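Local structure of putative nucleotide sugar epimerase/ dehydratase (Bordetella bronchiseptica, 2Q1S) at residues A[120-125]-A[179-184]; A[103-108]-A[127-132]; A[214-219]-A[234-239]. The protein binds NADH in a Rossmann fold and probably acts as a nucleotide-sugar epimerase or dehydratase in the biosynthesis of the lipopolysaccharide O-antigen. All blocks are in the same frame, centred on the assembly; numbering follows the deposited sequence. Where two conformers were deposited one is given.

Overall arrangement
Along the chain, the segments of contacts 1 and 2 alternate, whereas contact 3 opens after both have closed. Contacts 1 and 2 lie with their centres about 12 Å apart on the NADH-binding side of the Rossmann fold: contact 1 pairs helices 119-126 and 180-199, contact 2 strand 102-105 and helix 128-137. Both touch the cofactor and the second subunit. They also touch each other, for instance through Ser184 and Thr127. Contact 3 stands apart, its centre about 22 and 24 Å from those of contacts 1 and 2, and joins the loop after strand 203-212 to helix 234-243. Cofactor binding and dimer contact are thus built together, with contact 3 at the edge of the pocket, where Glu216 holds the NADH-binding Arg232.

Contact 1 (A[120-125]-A[179-184]); sequences LADHEN and SPYSMS. With NAI (1,4-dihydronicotinamide adenine dinucleotide), chain B.
Asp122 and Ser184 join helix 119-126 to the start of helix 180-199, the helix that carries Tyr181 and Lys185 in the Tyr-x-x-x-Lys spacing of short-chain dehydrogenases/reductases. The hydroxyl OG of Ser184 donates to OD2 of Asp122 over 2.6 Å, meeting the carboxylate on its syn side and somewhat out of its plane. The same hydroxyl is also hydrogen-bonded to Thr127, which helps to fix its rotation. Because CG of Asp122 lies anti to the backbone N (chi1 175°), the carboxylate reaches across to the first turn of the other helix. Its other oxygen, OD1, comes within 3.5 Å of Tyr181 CA and also accepts from Asn126. The N-terminal end of helix 180-199 probably stabilises the charge of Asp122, although OD2 also lies 3.3 Å from another acceptor, Pro180 O.

Asp122 and Tyr181 have the nearest CA atoms of the two segments, and the helices here run nearly parallel, 22° apart. The phenol of Tyr181 reaches the cofactor, where OH is hydrogen-bonded to the ribose hydroxyl O2D of NADH at 2.6 Å. Helix 180-199 has a defined beginning: Ser179 is its N-cap, with OG accepting from Ser182 N at 3.0 Å, and Ser115 bonds to the amide of Tyr181.

Farther out, the same pair of helices faces the second subunit. His123 is hydrogen-bonded to His123 of that subunit, while Pro180 and Met183 pack on its Tyr194. At the far end of the pocket, Asn125 OD1 accepts from the adenine amino group N6A of NADH at 3.0 Å. The amide is kept turned this way by its other end, since Asn125 ND2 donates to Ala121 O at 3.0 Å, a carbonyl oxygen that also receives the backbone N of Asn125.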
loop_
_atom_site.group_PDB
_atom_site.type_symbol
_atom_site.label_atom_id
_atom_site.label_comp_id
_atom_site.label_asym_id
_atom_site.label_seq_id
_atom_site.Cartn_x
_atom_site.Cartn_y
_atom_site.Cartn_z
ATOM N N LEU A 120 11.797 -3.724 -3.517
ATOM C CA LEU A 120 11.742 -2.484 -4.306
ATOM C C LEU A 120 11.437 -2.752 -5.791
ATOM O O LEU A 120 10.690 -2.005 -6.404
ATOM C CB LEU A 120 13.051 -1.685 -4.129
ATOM C CG LEU A 120 13.494 -1.340 -2.696
ATOM C CD1 LEU A 120 14.705 -0.409 -2.643
ATOM C CD2 LEU A 120 12.316 -0.687 -1.964
ATOM N N ALA A 121 11.989 -3.841 -6.349
ATOM C CA ALA A 121 11.564 -4.310 -7.669
ATOM C C ALA A 121 10.076 -4.690 -7.642
ATOM O O ALA A 121 9.331 -4.368 -8.590
ATOM C CB ALA A 121 12.398 -5.508 -8.086
ATOM N N ASP A 122 9.590 -5.317 -6.556
ATOM C CA ASP A 122 8.195 -5.614 -6.446
ATOM C C ASP A 122 7.373 -4.322 -6.451
ATOM O O ASP A 122 6.395 -4.218 -7.173
ATOM C CB ASP A 122 7.878 -6.400 -5.181
ATOM C CG ASP A 122 6.369 -6.598 -5.029
ATOM O OD1 ASP A 122 5.850 -7.541 -5.690
ATOM O OD2 ASP A 122 5.719 -5.825 -4.308
ATOM N N HIS A 123 7.819 -3.322 -5.695
ATOM C CA HIS A 123 6.980 -2.157 -5.538
ATOM C C HIS A 123 6.788 -1.466 -6.895
ATOM O O HIS A 123 5.669 -1.065 -7.245
ATOM C CB HIS A 123 7.670 -1.224 -4.533
ATOM C CG HIS A 123 6.850 -0.020 -4.249
ATOM N ND1 HIS A 123 5.828 -0.030 -3.313
ATOM C CD2 HIS A 123 6.869 1.203 -4.799
ATOM C CE1 HIS A 123 5.259 1.161 -3.302
ATOM N NE2 HIS A 123 5.843 1.910 -4.234
ATOM N N GLU A 124 7.906 -1.319 -7.628
ATOM C CA GLU A 124 7.859 -0.612 -8.932
ATOM C C GLU A 124 6.907 -1.301 -9.893
ATOM O O GLU A 124 6.152 -0.630 -10.621
ATOM C CB GLU A 124 9.255 -0.583 -9.532
ATOM C CG GLU A 124 9.268 -0.026 -10.946
ATOM C CD GLU A 124 8.950 1.466 -11.049
ATOM O OE1 GLU A 124 9.086 2.251 -10.075
ATOM O OE2 GLU A 124 8.630 1.882 -12.187
ATOM N N ASN A 125 6.896 -2.634 -9.874
ATOM C CA ASN A 125 6.125 -3.417 -10.858
ATOM C C ASN A 125 4.848 -4.052 -10.349
ATOM O O ASN A 125 4.188 -4.814 -11.082
ATOM C CB ASN A 125 7.080 -4.474 -11.426
ATOM C CG ASN A 125 8.254 -3.832 -12.126
ATOM O OD1 ASN A 125 8.100 -3.221 -13.188
ATOM N ND2 ASN A 125 9.431 -3.887 -11.502
ATOM N N SER A 179 4.512 -11.773 1.944
ATOM C CA SER A 179 5.479 -11.262 0.971
ATOM C C SER A 179 5.096 -9.865 0.570
ATOM O O SER A 179 3.936 -9.479 0.676
ATOM C CB SER A 179 5.491 -12.146 -0.278
ATOM O OG SER A 179 4.222 -12.154 -0.905
ATOM N N PRO A 180 6.078 -9.113 0.031
ATOM C CA PRO A 180 5.722 -7.829 -0.596
ATOM C C PRO A 180 4.719 -7.985 -1.731
ATOM O O PRO A 180 3.874 -7.150 -1.912
ATOM C CB PRO A 180 7.098 -7.286 -1.053
ATOM C CG PRO A 180 8.104 -7.940 -0.096
ATOM C CD PRO A 180 7.540 -9.347 0.058
ATOM N N TYR A 181 4.831 -9.068 -2.508
ATOM C CA TYR A 181 3.814 -9.380 -3.498
ATOM C C TYR A 181 2.427 -9.367 -2.908
ATOM O O TYR A 181 1.519 -8.764 -3.473
ATOM C CB TYR A 181 4.106 -10.783 -4.078
ATOM C CG TYR A 181 3.074 -11.264 -5.087
ATOM C CD1 TYR A 181 1.936 -11.938 -4.693
ATOM C CD2 TYR A 181 3.313 -11.112 -6.461
ATOM C CE1 TYR A 181 1.025 -12.392 -5.606
ATOM C CE2 TYR A 181 2.386 -11.563 -7.390
ATOM C CZ TYR A 181 1.256 -12.190 -6.936
ATOM O OH TYR A 181 0.351 -12.672 -7.872
ATOM N N SER A 182 2.221 -10.073 -1.810
ATOM C CA SER A 182 0.871 -10.160 -1.236
ATOM C C SER A 182 0.355 -8.768 -0.821
ATOM O O SER A 182 -0.823 -8.434 -1.003
ATOM C CB SER A 182 0.839 -11.149 -0.060
ATOM O OG SER A 182 1.579 -10.690 1.064
ATOM N N MET A 183 1.267 -7.965 -0.272
ATOM C CA MET A 183 0.895 -6.598 0.125
ATOM C C MET A 183 0.552 -5.766 -1.102
ATOM O O MET A 183 -0.429 -5.059 -1.123
ATOM C CB MET A 183 2.027 -5.959 0.933
ATOM C CG MET A 183 2.184 -6.677 2.283
ATOM S SD MET A 183 3.333 -5.785 3.401
ATOM C CE MET A 183 4.895 -5.959 2.517
ATOM N N SER A 184 1.390 -5.836 -2.124
ATOM C CA SER A 184 1.085 -5.083 -3.364
ATOM C C SER A 184 -0.274 -5.448 -3.945
ATOM O O SER A 184 -1.022 -4.567 -4.414
ATOM C CB SER A 184 2.133 -5.399 -4.405
ATOM O OG SER A 184 3.344 -4.713 -4.118
HETATM P PA NAI B . 2.774 -13.132 -15.341
HETATM O O1A NAI B . 4.034 -12.789 -14.631
HETATM O O2A NAI B . 2.823 -14.156 -16.500
HETATM O O5B NAI B . 2.033 -11.872 -15.839
HETATM C C5B NAI B . 2.292 -10.538 -15.390
HETATM C C4B NAI B . 2.717 -9.651 -16.548
HETATM O O4B NAI B . 3.002 -8.351 -16.045
HETATM C C3B NAI B . 4.011 -10.182 -17.220
HETATM O O3B NAI B . 3.813 -10.285 -18.640
HETATM C C2B NAI B . 5.019 -9.081 -16.928
HETATM O O2B NAI B . 6.062 -8.848 -17.924
HETATM C C1B NAI B . 4.117 -7.850 -16.814
HETATM N N9A NAI B . 4.714 -6.716 -16.129
HETATM C C8A NAI B . 5.524 -6.746 -15.027
HETATM N N7A NAI B . 5.827 -5.496 -14.675
HETATM C C5A NAI B . 5.217 -4.620 -15.523
HETATM C C6A NAI B . 5.132 -3.165 -15.706
HETATM N N6A NAI B . 5.760 -2.292 -14.909
HETATM N N1A NAI B . 4.379 -2.655 -16.731
HETATM C C2A NAI B . 3.739 -3.526 -17.558
HETATM N N3A NAI B . 3.742 -4.867 -17.474
HETATM C C4A NAI B . 4.462 -5.480 -16.469
HETATM O O3 NAI B . 1.841 -13.724 -14.185
HETATM P PN NAI B . 0.276 -14.160 -14.244
HETATM O O1N NAI B . 0.093 -15.375 -13.482
HETATM O O2N NAI B . -0.151 -14.000 -15.681
HETATM O O5D NAI B . -0.412 -12.904 -13.447
HETATM C C5D NAI B . -1.401 -12.059 -14.059
HETATM C C4D NAI B . -2.140 -11.339 -12.929
HETATM O O4D NAI B . -2.855 -12.289 -12.176
HETATM C C3D NAI B . -1.193 -10.699 -11.913
HETATM O O3D NAI B . -1.750 -9.428 -11.555
HETATM C C2D NAI B . -1.182 -11.660 -10.763
HETATM O O2D NAI B . -0.863 -10.990 -9.514
HETATM C C1D NAI B . -2.597 -12.168 -10.762
HETATM N N1N NAI B . -2.760 -13.450 -10.127
HETATM C C2N NAI B . -2.326 -14.619 -10.702
HETATM C C3N NAI B . -2.524 -15.845 -10.072
HETATM C C7N NAI B . -2.036 -17.153 -10.686
HETATM O O7N NAI B . -2.262 -18.191 -10.088
HETATM N N7N NAI B . -1.403 -17.075 -11.884
HETATM C C4N NAI B . -3.237 -15.907 -8.844
HETATM C C5N NAI B . -3.706 -14.678 -8.297
HETATM C C6N NAI B . -3.482 -13.482 -8.977
#

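Contact 2 (A[103-108]-A[127-132]); sequences VFHLAT and TLTTLK. With NAI (1,4-dihydronicotinamide adenine dinucleotide), chain B.
His105 presents the edge of its imidazole to Thr130, with NE2 and Thr130 OG1 2.8 Å apart in a hydrogen bond that either could donate. The hydroxyl lies in the ring plane, and the two side chains cross at about a right angle. A chi1 of 173° swings the imidazole off the strand end towards the helix.

Thr129 approaches the same edge less closely, its OG1 4.1 Å from NE2 of His105. A water bridges the two segments: it is 2.6 Å from Thr129 OG1 and 2.9 Å from Ala107 O, to which it probably donates. The methyl of Thr129 faces the cofactor instead, CG2 lying 3.6 Å from the adenine amino nitrogen N6A of NADH, while CB of Ala107 packs against the adenine ring, 3.6 Å from C4A. Thus the turn after the strand and the first turn of the helix line one cofactor pocket, and the water ties them together beside it.

Strand 102-105 runs parallel between strands 34-38 and 145-151, in the central sheet of the Rossmann fold. Helix 128-137 covers it through Thr129 and Thr130, with helix 180-199 alongside, where Thr127 meets Phe187 and Tyr191, and His123 of the second subunit packs against Leu131.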
loop_
_atom_site.group_PDB
_atom_site.type_symbol
_atom_site.label_atom_id
_atom_site.label_comp_id
_atom_site.label_asym_id
_atom_site.label_seq_id
_atom_site.Cartn_x
_atom_site.Cartn_y
_atom_site.Cartn_z
ATOM N N VAL A 103 -10.279 -1.695 -19.709
ATOM C CA VAL A 103 -8.874 -1.878 -19.353
ATOM C C VAL A 103 -8.788 -3.056 -18.411
ATOM O O VAL A 103 -9.578 -3.164 -17.503
ATOM C CB VAL A 103 -8.283 -0.593 -18.642
ATOM C CG1 VAL A 103 -6.904 -0.859 -17.990
ATOM C CG2 VAL A 103 -8.228 0.574 -19.598
ATOM N N PHE A 104 -7.882 -3.974 -18.703
ATOM C CA PHE A 104 -7.551 -5.107 -17.800
ATOM C C PHE A 104 -6.157 -4.860 -17.264
ATOM O O PHE A 104 -5.246 -4.735 -18.031
ATOM C CB PHE A 104 -7.597 -6.438 -18.557
ATOM C CG PHE A 104 -8.964 -6.791 -19.070
ATOM C CD1 PHE A 104 -9.405 -6.327 -20.324
ATOM C CD2 PHE A 104 -9.862 -7.529 -18.294
ATOM C CE1 PHE A 104 -10.672 -6.637 -20.816
ATOM C CE2 PHE A 104 -11.134 -7.877 -18.789
ATOM C CZ PHE A 104 -11.555 -7.390 -20.048
ATOM N N HIS A 105 -6.032 -4.722 -15.927
ATOM C CA HIS A 105 -4.743 -4.489 -15.315
ATOM C C HIS A 105 -4.229 -5.766 -14.647
ATOM O O HIS A 105 -4.740 -6.122 -13.532
ATOM C CB HIS A 105 -4.876 -3.320 -14.317
ATOM C CG HIS A 105 -3.630 -3.124 -13.524
ATOM N ND1 HIS A 105 -2.389 -3.447 -14.012
ATOM C CD2 HIS A 105 -3.448 -2.715 -12.244
ATOM C CE1 HIS A 105 -1.471 -3.225 -13.072
ATOM N NE2 HIS A 105 -2.099 -2.780 -11.992
ATOM N N LEU A 106 -3.399 -6.494 -15.405
ATOM C CA LEU A 106 -2.860 -7.803 -14.985
ATOM C C LEU A 106 -1.401 -7.796 -14.600
ATOM O O LEU A 106 -0.836 -8.841 -14.298
ATOM C CB LEU A 106 -3.112 -8.892 -16.063
ATOM C CG LEU A 106 -4.520 -8.881 -16.653
ATOM C CD1 LEU A 106 -4.536 -9.971 -17.754
ATOM C CD2 LEU A 106 -5.578 -9.109 -15.634
ATOM N N ALA A 107 -0.705 -6.663 -14.710
ATOM C CA ALA A 107 0.713 -6.649 -14.426
ATOM C C ALA A 107 0.946 -6.993 -12.926
ATOM O O ALA A 107 0.122 -6.747 -12.029
ATOM C CB ALA A 107 1.323 -5.342 -14.791
ATOM N N THR A 108 2.091 -7.651 -12.734
ATOM C CA THR A 108 2.558 -7.963 -11.377
ATOM C C THR A 108 4.063 -8.188 -11.475
ATOM O O THR A 108 4.677 -8.173 -12.540
ATOM C CB THR A 108 1.842 -9.165 -10.763
ATOM O OG1 THR A 108 2.052 -9.165 -9.335
ATOM C CG2 THR A 108 2.318 -10.505 -11.343
ATOM N N THR A 127 3.003 -2.288 -7.123
ATOM C CA THR A 127 2.207 -1.314 -6.388
ATOM C C THR A 127 2.081 -0.047 -7.225
ATOM O O THR A 127 0.951 0.440 -7.463
ATOM C CB THR A 127 2.835 -0.973 -5.012
ATOM O OG1 THR A 127 2.717 -2.120 -4.137
ATOM C CG2 THR A 127 2.104 0.189 -4.302
ATOM N N LEU A 128 3.214 0.476 -7.658
ATOM C CA LEU A 128 3.190 1.766 -8.352
ATOM C C LEU A 128 2.494 1.664 -9.705
ATOM O O LEU A 128 1.914 2.638 -10.177
ATOM C CB LEU A 128 4.619 2.307 -8.465
ATOM C CG LEU A 128 4.784 3.671 -9.094
ATOM C CD1 LEU A 128 4.226 4.787 -8.165
ATOM C CD2 LEU A 128 6.243 3.901 -9.419
ATOM N N THR A 129 2.553 0.470 -10.278
ATOM C CA THR A 129 1.861 0.206 -11.563
ATOM C C THR A 129 0.374 0.596 -11.431
ATOM O O THR A 129 -0.159 1.363 -12.254
ATOM C CB THR A 129 1.936 -1.305 -11.845
ATOM O OG1 THR A 129 1.668 -2.014 -10.616
ATOM C CG2 THR A 129 3.277 -1.683 -12.394
ATOM N N THR A 130 -0.311 0.080 -10.417
ATOM C CA THR A 130 -1.729 0.341 -10.239
ATOM C C THR A 130 -2.024 1.819 -10.008
ATOM O O THR A 130 -2.951 2.397 -10.608
ATOM C CB THR A 130 -2.274 -0.503 -9.088
ATOM O OG1 THR A 130 -1.909 -1.872 -9.333
ATOM C CG2 THR A 130 -3.799 -0.375 -8.996
ATOM N N LEU A 131 -1.251 2.440 -9.113
ATOM C CA LEU A 131 -1.492 3.843 -8.775
ATOM C C LEU A 131 -1.320 4.739 -10.025
ATOM O O LEU A 131 -2.185 5.596 -10.279
ATOM C CB LEU A 131 -0.493 4.260 -7.663
ATOM C CG LEU A 131 -0.736 5.714 -7.252
ATOM C CD1 LEU A 131 -2.148 5.932 -6.717
ATOM C CD2 LEU A 131 0.341 6.091 -6.204
ATOM N N LYS A 132 -0.213 4.593 -10.742
ATOM C CA LYS A 132 0.050 5.471 -11.887
ATOM C C LYS A 132 -0.969 5.224 -13.008
ATOM O O LYS A 132 -1.401 6.166 -13.670
ATOM C CB LYS A 132 1.472 5.349 -12.381
ATOM C CG LYS A 132 2.465 5.814 -11.290
ATOM C CD LYS A 132 3.889 5.909 -11.809
ATOM C CE LYS A 132 4.170 7.124 -12.702
ATOM N NZ LYS A 132 5.595 7.230 -13.113
HETATM P PA NAI B . 2.774 -13.132 -15.341
HETATM O O1A NAI B . 4.034 -12.789 -14.631
HETATM O O2A NAI B . 2.823 -14.156 -16.500
HETATM O O5B NAI B . 2.033 -11.872 -15.839
HETATM C C5B NAI B . 2.292 -10.538 -15.390
HETATM C C4B NAI B . 2.717 -9.651 -16.548
HETATM O O4B NAI B . 3.002 -8.351 -16.045
HETATM C C3B NAI B . 4.011 -10.182 -17.220
HETATM O O3B NAI B . 3.813 -10.285 -18.640
HETATM C C2B NAI B . 5.019 -9.081 -16.928
HETATM O O2B NAI B . 6.062 -8.848 -17.924
HETATM C C1B NAI B . 4.117 -7.850 -16.814
HETATM N N9A NAI B . 4.714 -6.716 -16.129
HETATM C C8A NAI B . 5.524 -6.746 -15.027
HETATM N N7A NAI B . 5.827 -5.496 -14.675
HETATM C C5A NAI B . 5.217 -4.620 -15.523
HETATM C C6A NAI B . 5.132 -3.165 -15.706
HETATM N N6A NAI B . 5.760 -2.292 -14.909
HETATM N N1A NAI B . 4.379 -2.655 -16.731
HETATM C C2A NAI B . 3.739 -3.526 -17.558
HETATM N N3A NAI B . 3.742 -4.867 -17.474
HETATM C C4A NAI B . 4.462 -5.480 -16.469
HETATM O O3 NAI B . 1.841 -13.724 -14.185
HETATM P PN NAI B . 0.276 -14.160 -14.244
HETATM O O1N NAI B . 0.093 -15.375 -13.482
HETATM O O2N NAI B . -0.151 -14.000 -15.681
HETATM O O5D NAI B . -0.412 -12.904 -13.447
HETATM C C5D NAI B . -1.401 -12.059 -14.059
HETATM C C4D NAI B . -2.140 -11.339 -12.929
HETATM O O4D NAI B . -2.855 -12.289 -12.176
HETATM C C3D NAI B . -1.193 -10.699 -11.913
HETATM O O3D NAI B . -1.750 -9.428 -11.555
HETATM C C2D NAI B . -1.182 -11.660 -10.763
HETATM O O2D NAI B . -0.863 -10.990 -9.514
HETATM C C1D NAI B . -2.597 -12.168 -10.762
HETATM N N1N NAI B . -2.760 -13.450 -10.127
HETATM C C2N NAI B . -2.326 -14.619 -10.702
HETATM C C3N NAI B . -2.524 -15.845 -10.072
HETATM C C7N NAI B . -2.036 -17.153 -10.686
HETATM O O7N NAI B . -2.262 -18.191 -10.088
HETATM N N7N NAI B . -1.403 -17.075 -11.884
HETATM C C4N NAI B . -3.237 -15.907 -8.844
HETATM C C5N NAI B . -3.706 -14.678 -8.297
HETATM C C6N NAI B . -3.482 -13.482 -8.977
HETATM O O HOH W 1 0.260 -4.211 -10.711
#

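Contact 3 (A[214-219]-A[234-239]); sequences PGEILG and VTPTFI
Pro236 projects from the first turn of helix 234-243 into an angle formed by Glu216 and Leu218, the three residues that contribute most to the contact. Leu218 lies against the CB-CG side of the ring, its CD2 methyl 3.7 Å from Pro236 CB. The other methyl, CD1, comes 3.6 Å from the carbonyl O of Pro236, and the branched end thereby lies against both ring and backbone.

Glu216 meets the CG-CD side. Stretched out through chi1 (-178°) and chi2, the chain brings the carboxylate to the ring, where OE1 lies 3.5 Å from Pro236 CG. That is packing alone, for no hydrogen bond joins the two segments. The charge is answered elsewhere: OE2 forms a salt bridge with Arg232, which binds NADH, and accepts from Asn233.

Proline suits this place because the amides of a helix's first turn have no carbonyl partner four residues back within the helix. The loop after strand 203-212 is thus packed against the start of the next helix, part of the beta-alpha-beta crossover from strand 203-212 through helix 234-243 to strand 257-262, the unit from which the Rossmann-type fold of NAD(P)-dependent epimerases/dehydratases is built.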
loop_
_atom_site.group_PDB
_atom_site.type_symbol
_atom_site.label_atom_id
_atom_site.label_comp_id
_atom_site.label_asym_id
_atom_site.label_seq_id
_atom_site.Cartn_x
_atom_site.Cartn_y
_atom_site.Cartn_z
ATOM N N PRO A 214 -2.203 -23.655 -20.625
ATOM C CA PRO A 214 -1.284 -23.274 -21.702
ATOM C C PRO A 214 -0.813 -21.825 -21.588
ATOM O O PRO A 214 -1.572 -20.960 -21.124
ATOM C CB PRO A 214 -2.130 -23.455 -22.973
ATOM C CG PRO A 214 -3.294 -24.318 -22.565
ATOM C CD PRO A 214 -3.531 -24.077 -21.114
ATOM N N GLY A 215 0.425 -21.568 -21.993
ATOM C CA GLY A 215 0.921 -20.195 -22.059
ATOM C C GLY A 215 1.747 -19.758 -20.859
ATOM O O GLY A 215 2.380 -18.712 -20.927
ATOM N N GLU A 216 1.776 -20.572 -19.797
ATOM C CA GLU A 216 2.704 -20.347 -18.679
ATOM C C GLU A 216 3.984 -21.068 -18.988
ATOM O O GLU A 216 4.010 -22.308 -19.033
ATOM C CB GLU A 216 2.141 -20.849 -17.335
ATOM C CG GLU A 216 3.122 -20.538 -16.206
ATOM C CD GLU A 216 2.596 -20.738 -14.807
ATOM O OE1 GLU A 216 1.595 -21.455 -14.595
ATOM O OE2 GLU A 216 3.217 -20.163 -13.884
ATOM N N ILE A 217 5.042 -20.278 -19.236
ATOM C CA ILE A 217 6.331 -20.805 -19.684
ATOM C C ILE A 217 7.327 -20.733 -18.531
ATOM O O ILE A 217 7.659 -19.638 -18.071
ATOM C CB ILE A 217 6.868 -19.976 -20.881
ATOM C CG1 ILE A 217 5.891 -20.037 -22.064
ATOM C CG2 ILE A 217 8.321 -20.432 -21.261
ATOM C CD1 ILE A 217 6.115 -18.972 -23.198
ATOM N N LEU A 218 7.840 -21.885 -18.099
ATOM C CA LEU A 218 8.902 -21.884 -17.083
ATOM C C LEU A 218 10.055 -21.013 -17.570
ATOM O O LEU A 218 10.446 -21.111 -18.729
ATOM C CB LEU A 218 9.396 -23.310 -16.797
ATOM C CG LEU A 218 8.343 -24.299 -16.260
ATOM C CD1 LEU A 218 8.944 -25.697 -16.152
ATOM C CD2 LEU A 218 7.768 -23.895 -14.899
ATOM N N GLY A 219 10.557 -20.117 -16.698
ATOM C CA GLY A 219 11.724 -19.295 -17.080
ATOM C C GLY A 219 11.345 -18.050 -17.884
ATOM O O GLY A 219 12.230 -17.311 -18.308
ATOM N N VAL A 234 3.648 -24.939 -9.223
ATOM C CA VAL A 234 3.695 -26.389 -9.077
ATOM C C VAL A 234 3.237 -27.115 -10.349
ATOM O O VAL A 234 3.878 -28.071 -10.774
ATOM C CB VAL A 234 2.950 -26.885 -7.815
ATOM C CG1 VAL A 234 1.454 -26.496 -7.847
ATOM C CG2 VAL A 234 3.178 -28.386 -7.568
ATOM N N THR A 235 2.138 -26.655 -10.951
ATOM C CA THR A 235 1.636 -27.361 -12.146
ATOM C C THR A 235 2.615 -27.424 -13.337
ATOM O O THR A 235 2.934 -28.525 -13.799
ATOM C CB THR A 235 0.236 -26.858 -12.558
ATOM O OG1 THR A 235 -0.635 -26.929 -11.419
ATOM C CG2 THR A 235 -0.356 -27.683 -13.703
ATOM N N PRO A 236 3.088 -26.263 -13.850
ATOM C CA PRO A 236 4.048 -26.339 -14.951
ATOM C C PRO A 236 5.379 -27.028 -14.580
ATOM O O PRO A 236 6.018 -27.654 -15.443
ATOM C CB PRO A 236 4.236 -24.879 -15.368
ATOM C CG PRO A 236 3.912 -24.101 -14.131
ATOM C CD PRO A 236 2.759 -24.865 -13.536
ATOM N N THR A 237 5.754 -26.931 -13.301
ATOM C CA THR A 237 6.940 -27.650 -12.821
ATOM C C THR A 237 6.735 -29.148 -12.933
ATOM O O THR A 237 7.582 -29.847 -13.497
ATOM C CB THR A 237 7.285 -27.260 -11.379
ATOM O OG1 THR A 237 7.721 -25.906 -11.369
ATOM C CG2 THR A 237 8.433 -28.105 -10.847
ATOM N N PHE A 238 5.612 -29.627 -12.398
ATOM C CA PHE A 238 5.300 -31.059 -12.441
ATOM C C PHE A 238 5.138 -31.581 -13.862
ATOM O O PHE A 238 5.614 -32.674 -14.168
ATOM C CB PHE A 238 4.037 -31.375 -11.641
ATOM C CG PHE A 238 4.237 -31.427 -10.153
ATOM C CD1 PHE A 238 5.464 -31.110 -9.563
ATOM C CD2 PHE A 238 3.185 -31.828 -9.343
ATOM C CE1 PHE A 238 5.623 -31.171 -8.181
ATOM C CE2 PHE A 238 3.325 -31.877 -7.958
ATOM C CZ PHE A 238 4.551 -31.554 -7.372
ATOM N N ILE A 239 4.470 -30.815 -14.720
ATOM C CA ILE A 239 4.260 -31.223 -16.121
ATOM C C ILE A 239 5.599 -31.348 -16.839
ATOM O O ILE A 239 5.874 -32.342 -17.545
ATOM C CB ILE A 239 3.294 -30.271 -16.866
ATOM C CG1 ILE A 239 1.876 -30.462 -16.317
ATOM C CG2 ILE A 239 3.318 -30.526 -18.375
ATOM C CD1 ILE A 239 0.851 -29.453 -16.847
#